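Local coordinates for CRISPR-associated protein, Cse2 family (Thermobifida fusca, PDB 4H79), which probably serves as the CasB (Cse2) subunit of the CRISPR Cascade surveillance complex, binding nucleic acid through its surface, at residues 90-102 with 155-167. Numbering follows the deposited sequence.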
# COMPACT_ATOMS: atom_id res chain seq x y z
N ILE A 90 4.65 -5.76 -1.47
CA ILE A 90 3.48 -5.24 -2.23
C ILE A 90 3.29 -3.72 -1.98
O ILE A 90 3.05 -2.94 -2.94
CB ILE A 90 2.16 -6.02 -1.86
CG1 ILE A 90 2.31 -7.49 -2.26
CG2 ILE A 90 0.94 -5.35 -2.50
CD1 ILE A 90 1.26 -8.43 -1.62
N ALA A 91 3.36 -3.32 -0.70
CA ALA A 91 3.15 -1.90 -0.39
C ALA A 91 4.17 -1.02 -1.11
O ALA A 91 3.79 0.05 -1.66
CB ALA A 91 3.19 -1.65 1.12
N LEU A 92 5.46 -1.38 -1.03
CA LEU A 92 6.52 -0.59 -1.70
C LEU A 92 6.34 -0.55 -3.19
O LEU A 92 6.56 0.52 -3.81
CB LEU A 92 7.92 -1.18 -1.41
CG LEU A 92 8.68 -0.50 -0.25
CD1 LEU A 92 9.07 0.94 -0.57
CD2 LEU A 92 7.87 -0.49 0.96
N THR A 93 5.94 -1.69 -3.77
CA THR A 93 5.72 -1.73 -5.29
C THR A 93 4.57 -0.84 -5.64
O THR A 93 4.62 -0.06 -6.62
CB THR A 93 5.40 -3.20 -5.70
OG1 THR A 93 6.55 -4.01 -5.34
CG2 THR A 93 5.17 -3.30 -7.22
N LEU A 94 3.45 -0.93 -4.86
CA LEU A 94 2.30 -0.04 -5.12
C LEU A 94 2.73 1.44 -4.99
O LEU A 94 2.35 2.30 -5.81
CB LEU A 94 1.11 -0.32 -4.16
CG LEU A 94 0.44 -1.69 -4.38
CD1 LEU A 94 -0.55 -1.97 -3.27
CD2 LEU A 94 -0.30 -1.69 -5.77
N TYR A 95 3.45 1.76 -3.93
CA TYR A 95 3.89 3.16 -3.79
C TYR A 95 4.72 3.63 -5.02
O TYR A 95 4.58 4.80 -5.48
CB TYR A 95 4.75 3.32 -2.46
CG TYR A 95 5.39 4.71 -2.47
CD1 TYR A 95 4.60 5.86 -2.24
CD2 TYR A 95 6.78 4.87 -2.76
CE1 TYR A 95 5.15 7.15 -2.35
CE2 TYR A 95 7.36 6.14 -2.81
CZ TYR A 95 6.53 7.26 -2.61
OH TYR A 95 7.07 8.54 -2.66
N ALA A 96 5.63 2.76 -5.50
CA ALA A 96 6.46 3.10 -6.69
C ALA A 96 5.61 3.42 -7.91
O ALA A 96 5.92 4.31 -8.69
CB ALA A 96 7.42 1.94 -7.00
N ILE A 97 4.54 2.66 -8.08
CA ILE A 97 3.59 2.92 -9.18
C ILE A 97 2.85 4.23 -8.93
O ILE A 97 2.75 5.09 -9.82
CB ILE A 97 2.55 1.77 -9.23
CG1 ILE A 97 3.23 0.48 -9.74
CG2 ILE A 97 1.39 2.15 -10.20
CD1 ILE A 97 2.40 -0.74 -9.43
N HIS A 98 2.42 4.43 -7.66
CA HIS A 98 1.66 5.66 -7.27
C HIS A 98 2.44 6.93 -7.43
O HIS A 98 1.93 7.95 -7.97
CB HIS A 98 1.26 5.47 -5.75
CG HIS A 98 0.08 6.30 -5.36
ND1 HIS A 98 -0.57 6.12 -4.19
CD2 HIS A 98 -0.50 7.43 -5.99
CE1 HIS A 98 -1.57 7.08 -4.09
NE2 HIS A 98 -1.52 7.87 -5.21
N GLN A 99 3.72 6.92 -7.03
CA GLN A 99 4.57 8.15 -7.05
C GLN A 99 5.11 8.55 -8.44
O GLN A 99 5.43 9.71 -8.68
CB GLN A 99 5.75 7.98 -6.07
CG GLN A 99 6.50 9.30 -5.79
CD GLN A 99 5.60 10.32 -5.04
OE1 GLN A 99 5.17 10.07 -3.91
NE2 GLN A 99 5.30 11.45 -5.67
N GLN A 100 5.12 7.62 -9.40
CA GLN A 100 5.87 7.83 -10.64
C GLN A 100 5.36 9.10 -11.37
O GLN A 100 4.14 9.26 -11.63
CB GLN A 100 5.74 6.61 -11.58
CG GLN A 100 6.49 6.84 -12.92
CD GLN A 100 6.34 5.66 -13.87
OE1 GLN A 100 5.32 4.93 -13.83
NE2 GLN A 100 7.29 5.50 -14.77
N SER A 101 6.32 9.98 -11.68
CA SER A 101 6.08 11.25 -12.40
C SER A 101 5.14 12.20 -11.64
O SER A 101 4.55 13.09 -12.23
CB SER A 101 5.50 11.01 -13.80
OG SER A 101 6.35 10.13 -14.51
N ARG A 102 4.94 11.97 -10.36
CA ARG A 102 4.15 12.92 -9.57
C ARG A 102 5.20 13.73 -8.84
O ARG A 102 5.71 13.34 -7.82
CB ARG A 102 3.22 12.22 -8.62
CG ARG A 102 2.02 11.48 -9.28
CD ARG A 102 0.60 12.04 -8.92
NE ARG A 102 0.47 13.28 -9.63
CZ ARG A 102 -0.15 13.45 -10.82
NH1 ARG A 102 -0.12 14.63 -11.41
NH2 ARG A 102 -0.84 12.46 -11.39
N VAL A 155 -4.80 1.91 -7.19
CA VAL A 155 -3.74 2.92 -6.98
C VAL A 155 -3.47 3.68 -8.29
O VAL A 155 -3.18 4.86 -8.28
CB VAL A 155 -2.41 2.17 -6.53
CG1 VAL A 155 -1.18 3.02 -6.65
CG2 VAL A 155 -2.56 1.65 -5.10
N THR A 156 -3.58 3.00 -9.43
CA THR A 156 -3.44 3.69 -10.71
C THR A 156 -4.46 4.86 -10.80
O THR A 156 -4.15 5.96 -11.32
CB THR A 156 -3.61 2.68 -11.86
OG1 THR A 156 -2.54 1.72 -11.78
CG2 THR A 156 -3.43 3.34 -13.16
N LEU A 157 -5.70 4.57 -10.36
CA LEU A 157 -6.77 5.59 -10.42
C LEU A 157 -6.48 6.69 -9.40
O LEU A 157 -6.63 7.86 -9.69
CB LEU A 157 -8.17 4.97 -10.17
CG LEU A 157 -8.65 3.93 -11.20
CD1 LEU A 157 -9.96 3.31 -10.68
CD2 LEU A 157 -8.89 4.52 -12.61
N LEU A 158 -6.03 6.29 -8.19
CA LEU A 158 -5.67 7.32 -7.19
C LEU A 158 -4.54 8.23 -7.71
O LEU A 158 -4.57 9.45 -7.45
CB LEU A 158 -5.20 6.68 -5.88
CG LEU A 158 -6.25 5.84 -5.15
CD1 LEU A 158 -5.59 5.24 -3.86
CD2 LEU A 158 -7.52 6.73 -4.75
N ARG A 159 -3.53 7.64 -8.38
CA ARG A 159 -2.45 8.43 -8.94
C ARG A 159 -2.95 9.47 -9.91
O ARG A 159 -2.47 10.62 -9.91
CB ARG A 159 -1.42 7.49 -9.64
CG ARG A 159 -0.25 8.28 -10.18
CD ARG A 159 0.65 7.46 -11.17
NE ARG A 159 1.49 8.48 -11.80
CZ ARG A 159 1.06 9.31 -12.74
NH1 ARG A 159 -0.16 9.14 -13.30
NH2 ARG A 159 1.89 10.25 -13.18
N ARG A 160 -3.87 9.08 -10.81
CA ARG A 160 -4.39 10.00 -11.87
C ARG A 160 -5.05 11.24 -11.22
O ARG A 160 -4.94 12.34 -11.75
CB ARG A 160 -5.39 9.24 -12.81
CG ARG A 160 -5.85 10.04 -14.04
CD ARG A 160 -5.98 9.13 -15.27
NE ARG A 160 -5.85 9.86 -16.53
CZ ARG A 160 -6.88 10.43 -17.17
NH1 ARG A 160 -6.68 11.10 -18.32
NH2 ARG A 160 -8.11 10.33 -16.65
N ASP A 161 -5.66 11.07 -10.04
CA ASP A 161 -6.32 12.17 -9.31
C ASP A 161 -5.39 12.78 -8.25
O ASP A 161 -5.80 13.63 -7.50
CB ASP A 161 -7.63 11.67 -8.65
CG ASP A 161 -8.83 11.74 -9.60
OD1 ASP A 161 -8.62 11.65 -10.86
OD2 ASP A 161 -9.96 11.95 -9.10
N ALA A 162 -4.15 12.28 -8.18
CA ALA A 162 -3.13 12.78 -7.23
C ALA A 162 -3.63 12.66 -5.80
O ALA A 162 -3.41 13.57 -4.98
CB ALA A 162 -2.80 14.26 -7.56
N ILE A 163 -4.35 11.59 -5.48
CA ILE A 163 -4.81 11.35 -4.10
C ILE A 163 -3.77 10.44 -3.40
O ILE A 163 -3.52 9.30 -3.86
CB ILE A 163 -6.18 10.60 -4.14
CG1 ILE A 163 -7.23 11.47 -4.88
CG2 ILE A 163 -6.70 10.25 -2.70
CD1 ILE A 163 -8.42 10.60 -5.44
N PRO A 164 -3.27 10.87 -2.24
CA PRO A 164 -2.27 10.13 -1.50
C PRO A 164 -2.89 8.96 -0.72
O PRO A 164 -4.11 8.88 -0.50
CB PRO A 164 -1.74 11.20 -0.50
CG PRO A 164 -2.91 12.08 -0.24
CD PRO A 164 -3.65 12.14 -1.55
N LEU A 165 -2.04 8.05 -0.27
CA LEU A 165 -2.44 6.97 0.58
C LEU A 165 -1.41 6.79 1.74
O LEU A 165 -0.23 7.10 1.60
CB LEU A 165 -2.52 5.73 -0.28
CG LEU A 165 -3.25 4.50 0.05
CD1 LEU A 165 -4.74 4.81 0.29
CD2 LEU A 165 -3.00 3.50 -1.17
N ASP A 166 -1.86 6.28 2.88
CA ASP A 166 -0.93 5.96 3.98
C ASP A 166 -0.39 4.55 3.76
O ASP A 166 -1.10 3.53 4.05
CB ASP A 166 -1.67 6.04 5.32
CG ASP A 166 -0.76 5.77 6.49
OD1 ASP A 166 0.30 5.07 6.34
OD2 ASP A 166 -1.15 6.26 7.57
N TYR A 167 0.83 4.47 3.20
CA TYR A 167 1.45 3.14 2.91
C TYR A 167 1.85 2.33 4.13
O TYR A 167 1.87 1.05 4.08
CB TYR A 167 2.62 3.27 1.92
CG TYR A 167 2.00 3.38 0.51
CD1 TYR A 167 1.68 2.19 -0.24
CD2 TYR A 167 1.68 4.64 -0.05
CE1 TYR A 167 1.06 2.32 -1.51
CE2 TYR A 167 1.07 4.78 -1.32
CZ TYR A 167 0.75 3.60 -2.04
OH TYR A 167 0.15 3.68 -3.29
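The ring of Tyr167 carries Tyr95 on one face: Tyr95 CB stands 3.8 Å from the ring centroid and almost on the ring normal, a CH-pi contact, while the edge of the Tyr95 ring turns toward the same face in a T-shaped pair with planes at 76°. At the rim of Tyr167 lie Leu94 CB and His98 ND1, the latter hydrogen-bonded to Tyr167 OH at 2.7 Å, with either able to be the donor. Tyrosine suits this place by offering a face to Tyr95 and a hydroxyl to His98, and the three form an aromatic cluster. The His98 ring has Val155 O over one face and a second polar partner at its edge, Ile163 O, reached from NE2 through a weak, bent bond. With CG anti to the backbone N (chi1 -157°), the imidazole enters, knob into hole, among Val155, Leu158, Arg159 and Tyr167; histidine fits because it offers a nitrogen to each side.

Arg159 runs past His98 in the opposite direction, its long chain extended far enough to grip Gln100 O, beyond the end of helix 80-99, side-on with NE (2.8 Å) and NH2 (2.9 Å), the oxygen close to the guanidinium plane. Cut back to an alanine here, the side chain loses both donors, and Gln100 O is likely to lose its tie to helix 144-160, leaving the turn from Gln99 to Arg102 freer to move. Over one face of this guanidinium comes Arg102 NH2, which donates a hydrogen bond to Arg159 O (2.9 Å), tilted out of the carbonyl plane on the side opposite Ala162 N; this helix-end carbonyl probably eases the closeness of two like charges. Ala162 CB lies over one face of the Arg102 guanidinium, toward its rim. Ala162, with positive phi, belongs to the Schellman motif ending the helix.

In this all-helical Cse2-family protein, segments 90-99 and 155-160 run at 32° to each other, their axes 8.9 Å apart at closest approach, with Val155 packed against Leu94. Helix 16-33 meets Tyr95 through Val25, helix 37-49 through Leu43, and helix 167-176 starts at Tyr167.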